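Long-range contacts in L-2,4-diaminobutyric acid acetyltransferase (Geobacillus sp., PDB 6SLL), which catalyses acetyl transfer from acetyl-coenzyme A to L-2,4-diaminobutyric acid, a step in the biosynthesis of the chemical chaperone ectoine: residues B[74-79]-B[86-91]; B[26-31]-B[68-73]. One frame throughout, in Å; residues are numbered along the deposited sequence.

In the fold
From the N terminus, the chain first passes residues 26-31, leading into helix 29-39, then runs through helix 47-56 and strand 62-66 before it returns at 68-73. Contact 2 closes that long loop at the edge of the molecule, setting the first part of the helix against the beginning of strand 69-78. The same strand continues directly into contact 1, where a short turn brings 86-91 back beside 74-79 in a buried hairpin. The two contacts therefore follow in series, neither nested nor crossed, with centres about 17 Å apart. Contact 2 ties an early helix to the sheet, and contact 1 carries residues of the substrate site; Val91 CG1 packs on Phe73 O where they meet.

Contact 1: B[74-79]-B[86-91]; sequences ISAFRS and LFVWQV. With DAB (2,4-diaminobutyric acid), chain G.
The antiparallel hairpin of strands 69-78 and 85-93 forms the middle of the acetyltransferase sheet, and Phe77 and Phe87 make a hydrogen-bonded pair in it. Phe77 N donates to Phe87 O at 3.0 Å, and Phe87 N returns a bond to Phe77 O. The side chains lie side by side and the rings meet obliquely, planes at 31°, with Phe77 CZ 3.5 Å from Phe87 CD2. Phe87 CB makes a CH-pi contact over one face of the Phe77 ring, near its rim. Such large, flat side chains suit a dimer interface: Tyr56 and Phe57 of the second subunit meet the Phe87 and Phe77 rings respectively.

Farther along, Trp89 and Gln90 together lie opposite the single residue Ser75, as in a beta bulge, a feature well known in this strand of GNAT enzymes. Trp89 N still donates to Ser75 O at 2.8 Å, whereas Gln90 N is taken by Ser75 OG at 3.0 Å. With chi1 at 51°, the small hydroxyl sits between its own backbone N and carbonyl carbon, where it can reach the N-H of Gln90 and also water 1. The water donates to Gln90 OE1, which Tyr50 also holds.

At the bulge, Trp89 O accepts a hydrogen bond from the amine ND of 2,4-diaminobutyric acid at 2.9 Å. Gln90, extended beyond CG, brings NE2 to the carboxylate atom OXT at 3.0 Å along a fairly straight bond (163°), and Trp89 NE1 adds a weak one to atom O.

On the opposite side of the sheet, aliphatic side chains pack on helices 102-112 and 131-144: Ile74 CG2 touches Val88 CG1 at 3.8 Å, Ile74 CG1 lies beside Val91 CG1, and Leu86 CD1 reaches Ala76 CB at 3.9 Å.

Contact 2: B[26-31]-B[68-73]; sequences ARDGTR and GDIVGF
Arg31, in the first part of helix 29-39, stands over Ile70 at the beginning of strand 69-78, their CA atoms 6.9 Å apart, so side chains do most of the joining. This is a helix-to-sheet contact at the surface of the GNAT fold, beside the hairpin turn linking strands 62-66 and 69-78. Gly68 belongs to that turn and has a positive phi (89°), which a residue without a side chain adopts easily. Just after Ile70, Val71 and Gly72 both face Ala64 in a classic beta bulge.

Ile70 is long enough to bridge the gap: its CD1 touches Arg31 CB at 3.7 Å and lies over the centre of one face of the Arg31 guanidinium. The bend of the arginine chain at chi3 (-55°) folds the flat group back over this methyl. Asp28 OD1 approaches the same CD1 at 4.0 Å; its other oxygen, OD2, is held by Arg22 and by the backbone N of Glu25. Arg31 NH2 makes a long ion pair with Asp28 OD1. At the guanidinium edge, NH1 makes a weak, bent hydrogen bond to Gly68 O at 3.0 Å, and water 2 accepts from both Arg31 NH1 and Ile70 N, 2.9 Å from the latter.

Contact 1: B[74-79]-B[86-91]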
loop_
_atom_site.group_PDB
_atom_site.type_symbol
_atom_site.label_atom_id
_atom_site.label_comp_id
_atom_site.label_asym_id
_atom_site.label_seq_id
_atom_site.Cartn_x
_atom_site.Cartn_y
_atom_site.Cartn_z
ATOM N N ILE B 74 1.566 4.197 -12.724
ATOM C CA ILE B 74 1.010 5.038 -11.630
ATOM C C ILE B 74 0.307 4.168 -10.678
ATOM O O ILE B 74 -0.624 3.407 -11.045
ATOM C CB ILE B 74 0.058 6.164 -12.160
ATOM C CG1 ILE B 74 0.687 7.017 -13.084
ATOM C CG2 ILE B 74 -0.488 6.927 -10.934
ATOM C CD1 ILE B 74 -0.141 8.189 -13.514
ATOM N N SER B 75 0.629 4.307 -9.372
ATOM C CA SER B 75 -0.165 3.723 -8.317
ATOM C C SER B 75 -0.995 4.814 -7.621
ATOM O O SER B 75 -0.505 5.926 -7.352
ATOM C CB SER B 75 0.691 3.052 -7.298
ATOM O OG SER B 75 1.729 3.883 -6.827
ATOM N N ALA B 76 -2.248 4.473 -7.313
ATOM C CA ALA B 76 -3.100 5.391 -6.585
ATOM C C ALA B 76 -4.133 4.580 -5.895
ATOM O O ALA B 76 -4.424 3.419 -6.194
ATOM C CB ALA B 76 -3.768 6.379 -7.545
ATOM N N PHE B 77 -4.843 5.225 -4.928
ATOM C CA PHE B 77 -5.961 4.616 -4.189
ATOM C C PHE B 77 -6.872 5.690 -3.697
ATOM O O PHE B 77 -6.418 6.833 -3.427
ATOM C CB PHE B 77 -5.498 3.679 -3.059
ATOM C CG PHE B 77 -4.612 4.364 -2.053
ATOM C CD1 PHE B 77 -5.108 5.170 -1.036
ATOM C CD2 PHE B 77 -3.246 4.246 -2.131
ATOM C CE1 PHE B 77 -4.263 5.841 -0.150
ATOM C CE2 PHE B 77 -2.415 4.891 -1.215
ATOM C CZ PHE B 77 -2.898 5.685 -0.229
ATOM N N ARG B 78 -8.160 5.411 -3.586
ATOM C CA ARG B 78 -9.055 6.347 -2.938
ATOM C C ARG B 78 -8.868 6.285 -1.431
ATOM O O ARG B 78 -8.758 5.216 -0.844
ATOM C CB ARG B 78 -10.509 6.086 -3.326
ATOM C CG ARG B 78 -10.697 6.208 -4.785
ATOM C CD ARG B 78 -11.850 6.397 -5.374
ATOM N NE ARG B 78 -12.712 7.518 -4.973
ATOM C CZ ARG B 78 -13.702 7.900 -5.701
ATOM N NH1 ARG B 78 -13.988 7.309 -6.825
ATOM N NH2 ARG B 78 -14.522 8.853 -5.237
ATOM N N SER B 79 -8.795 7.457 -0.776
ATOM C CA SER B 79 -8.574 7.451 0.680
ATOM C C SER B 79 -9.743 6.778 1.385
ATOM O O SER B 79 -10.853 7.236 1.225
ATOM C CB SER B 79 -8.415 8.924 1.089
ATOM O OG SER B 79 -8.378 8.965 2.515
ATOM N N LEU B 86 -8.412 11.038 -4.209
ATOM C CA LEU B 86 -7.519 10.012 -4.776
ATOM C C LEU B 86 -6.080 10.392 -4.387
ATOM O O LEU B 86 -5.604 11.465 -4.718
ATOM C CB LEU B 86 -7.652 9.988 -6.271
ATOM C CG LEU B 86 -6.831 8.915 -6.977
ATOM C CD1 LEU B 86 -7.436 7.541 -6.815
ATOM C CD2 LEU B 86 -6.690 9.219 -8.462
ATOM N N PHE B 87 -5.401 9.453 -3.688
ATOM C CA PHE B 87 -3.982 9.636 -3.373
ATOM C C PHE B 87 -3.154 8.984 -4.474
ATOM O O PHE B 87 -3.337 7.775 -4.735
ATOM C CB PHE B 87 -3.657 9.005 -2.007
ATOM C CG PHE B 87 -2.212 9.277 -1.640
ATOM C CD1 PHE B 87 -1.854 10.453 -1.090
ATOM C CD2 PHE B 87 -1.255 8.342 -1.855
ATOM C CE1 PHE B 87 -0.558 10.720 -0.754
ATOM C CE2 PHE B 87 0.065 8.590 -1.510
ATOM C CZ PHE B 87 0.403 9.815 -0.969
ATOM N N VAL B 88 -2.296 9.773 -5.102
ATOM C CA VAL B 88 -1.401 9.266 -6.110
ATOM C C VAL B 88 -0.081 8.998 -5.442
ATOM O O VAL B 88 0.559 9.941 -4.867
ATOM C CB VAL B 88 -1.258 10.169 -7.321
ATOM C CG1 VAL B 88 -0.225 9.642 -8.265
ATOM C CG2 VAL B 88 -2.605 10.360 -7.993
ATOM N N TRP B 89 0.364 7.743 -5.399
ATOM C CA TRP B 89 1.503 7.272 -4.646
ATOM C C TRP B 89 2.762 7.375 -5.438
ATOM O O TRP B 89 3.647 8.195 -5.084
ATOM C CB TRP B 89 1.200 5.873 -4.122
ATOM C CG TRP B 89 2.239 5.254 -3.247
ATOM C CD1 TRP B 89 3.463 5.758 -2.843
ATOM C CD2 TRP B 89 2.123 3.958 -2.640
ATOM N NE1 TRP B 89 4.066 4.817 -2.065
ATOM C CE2 TRP B 89 3.288 3.705 -1.937
ATOM C CE3 TRP B 89 1.134 3.004 -2.666
ATOM C CZ2 TRP B 89 3.492 2.548 -1.215
ATOM C CZ3 TRP B 89 1.315 1.831 -1.920
ATOM C CH2 TRP B 89 2.500 1.629 -1.234
ATOM N N GLN B 90 2.942 6.601 -6.517
ATOM C CA GLN B 90 4.176 6.665 -7.324
ATOM C C GLN B 90 3.803 6.836 -8.792
ATOM O O GLN B 90 2.909 6.132 -9.293
ATOM C CB GLN B 90 5.043 5.404 -7.127
ATOM C CG GLN B 90 5.569 5.290 -5.708
ATOM C CD GLN B 90 6.482 4.126 -5.473
ATOM O OE1 GLN B 90 6.127 2.986 -5.746
ATOM N NE2 GLN B 90 7.664 4.404 -4.981
ATOM N N VAL B 91 4.536 7.704 -9.461
ATOM C CA VAL B 91 4.492 7.856 -10.913
ATOM C C VAL B 91 5.867 7.625 -11.451
ATOM O O VAL B 91 6.791 8.367 -11.020
ATOM C CB VAL B 91 3.919 9.224 -11.338
ATOM C CG1 VAL B 91 3.817 9.334 -12.819
ATOM C CG2 VAL B 91 2.667 9.634 -10.615
HETATM N N DAB G . 9.015 9.244 -2.571
HETATM C CA DAB G . 7.675 8.621 -2.351
HETATM C C DAB G . 7.684 7.266 -3.026
HETATM O O DAB G . 6.770 6.512 -2.712
HETATM C CB DAB G . 6.544 9.510 -2.879
HETATM C CG DAB G . 6.474 9.646 -4.368
HETATM N ND DAB G . 5.322 10.527 -4.728
HETATM O OXT DAB G . 8.549 6.988 -3.849
HETATM O O HOH W 1 3.450 2.438 -5.328
#

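Contact 2: B[26-31]-B[68-73]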
loop_
_atom_site.group_PDB
_atom_site.type_symbol
_atom_site.label_atom_id
_atom_site.label_comp_id
_atom_site.label_asym_id
_atom_site.label_seq_id
_atom_site.Cartn_x
_atom_site.Cartn_y
_atom_site.Cartn_z
ATOM N N ALA B 26 -1.811 -8.492 -10.900
ATOM C CA ALA B 26 -0.821 -8.991 -9.925
ATOM C C ALA B 26 0.468 -9.456 -10.589
ATOM O O ALA B 26 1.572 -9.220 -10.089
ATOM C CB ALA B 26 -1.423 -10.057 -9.060
ATOM N N ARG B 27 0.308 -10.130 -11.756
ATOM C CA ARG B 27 1.485 -10.647 -12.471
ATOM C C ARG B 27 2.470 -9.563 -12.949
ATOM O O ARG B 27 3.569 -9.959 -13.324
ATOM C CB ARG B 27 1.061 -11.571 -13.565
ATOM C CG ARG B 27 0.291 -10.846 -14.746
ATOM C CD ARG B 27 -0.187 -11.822 -15.837
ATOM N NE ARG B 27 -0.674 -11.060 -17.014
ATOM C CZ ARG B 27 -1.097 -11.744 -18.077
ATOM N NH1 ARG B 27 -1.092 -13.052 -17.997
ATOM N NH2 ARG B 27 -1.573 -11.165 -19.157
ATOM N N ASP B 28 2.001 -8.317 -13.031
ATOM C CA ASP B 28 2.883 -7.238 -13.401
ATOM C C ASP B 28 3.878 -6.807 -12.264
ATOM O O ASP B 28 4.691 -5.935 -12.473
ATOM C CB ASP B 28 2.104 -6.061 -13.847
ATOM C CG ASP B 28 1.333 -6.299 -15.100
ATOM O OD1 ASP B 28 1.867 -6.848 -16.089
ATOM O OD2 ASP B 28 0.145 -5.898 -15.110
ATOM N N GLY B 29 3.665 -7.397 -11.060
ATOM C CA GLY B 29 4.363 -6.845 -9.908
ATOM C C GLY B 29 5.879 -6.806 -10.062
ATOM O O GLY B 29 6.488 -5.758 -9.743
ATOM N N THR B 30 6.502 -7.910 -10.548
ATOM C CA THR B 30 7.934 -7.861 -10.734
ATOM C C THR B 30 8.411 -6.822 -11.685
ATOM O O THR B 30 9.384 -6.115 -11.459
ATOM C CB THR B 30 8.446 -9.287 -11.053
ATOM O OG1 THR B 30 8.509 -10.015 -9.819
ATOM C CG2 THR B 30 9.788 -9.262 -11.716
ATOM N N ARG B 31 7.745 -6.739 -12.871
ATOM C CA ARG B 31 8.208 -5.789 -13.870
ATOM C C ARG B 31 7.995 -4.356 -13.435
ATOM O O ARG B 31 8.773 -3.442 -13.743
ATOM C CB ARG B 31 7.576 -6.045 -15.225
ATOM C CG ARG B 31 8.121 -7.297 -15.900
ATOM C CD ARG B 31 7.772 -7.511 -17.417
ATOM N NE ARG B 31 6.443 -7.487 -17.692
ATOM C CZ ARG B 31 5.940 -7.072 -18.819
ATOM N NH1 ARG B 31 6.533 -6.387 -19.860
ATOM N NH2 ARG B 31 4.627 -7.221 -18.914
ATOM N N GLY B 68 6.119 -4.044 -25.913
ATOM C CA GLY B 68 6.211 -5.159 -24.940
ATOM C C GLY B 68 6.823 -4.933 -23.617
ATOM O O GLY B 68 6.822 -5.828 -22.811
ATOM N N ASP B 69 7.426 -3.724 -23.469
ATOM C CA ASP B 69 8.132 -3.350 -22.234
ATOM C C ASP B 69 7.220 -2.412 -21.407
ATOM O O ASP B 69 6.588 -1.531 -21.964
ATOM C CB ASP B 69 9.425 -2.546 -22.531
ATOM C CG ASP B 69 10.452 -3.334 -23.158
ATOM O OD1 ASP B 69 10.405 -4.606 -23.090
ATOM O OD2 ASP B 69 11.094 -2.674 -24.000
ATOM N N ILE B 70 7.171 -2.639 -20.094
ATOM C CA ILE B 70 6.503 -1.676 -19.202
ATOM C C ILE B 70 7.403 -0.454 -19.181
ATOM O O ILE B 70 8.564 -0.521 -18.758
ATOM C CB ILE B 70 6.130 -2.287 -17.840
ATOM C CG1 ILE B 70 5.012 -3.397 -18.014
ATOM C CG2 ILE B 70 5.694 -1.161 -16.909
ATOM C CD1 ILE B 70 4.722 -4.149 -16.703
ATOM N N VAL B 71 6.866 0.681 -19.579
ATOM C CA VAL B 71 7.571 1.945 -19.598
ATOM C C VAL B 71 7.022 2.983 -18.652
ATOM O O VAL B 71 7.592 4.056 -18.504
ATOM C CB VAL B 71 7.758 2.478 -21.018
ATOM C CG1 VAL B 71 8.615 1.520 -21.879
ATOM C CG2 VAL B 71 6.452 2.824 -21.654
ATOM N N GLY B 72 5.821 2.729 -18.074
ATOM C CA GLY B 72 5.226 3.682 -17.142
ATOM C C GLY B 72 4.354 2.984 -16.178
ATOM O O GLY B 72 3.730 1.938 -16.466
ATOM N N PHE B 73 4.212 3.591 -14.996
ATOM C CA PHE B 73 3.297 3.072 -13.927
ATOM C C PHE B 73 2.842 4.262 -13.118
ATOM O O PHE B 73 3.623 5.173 -12.791
ATOM C CB PHE B 73 4.038 2.071 -13.049
ATOM C CG PHE B 73 3.236 1.535 -11.890
ATOM C CD1 PHE B 73 2.250 0.625 -12.097
ATOM C CD2 PHE B 73 3.551 1.876 -10.596
ATOM C CE1 PHE B 73 1.553 0.066 -11.044
ATOM C CE2 PHE B 73 2.897 1.342 -9.506
ATOM C CZ PHE B 73 1.890 0.430 -9.742
HETATM O O HOH W 2 8.950 -4.465 -18.735
#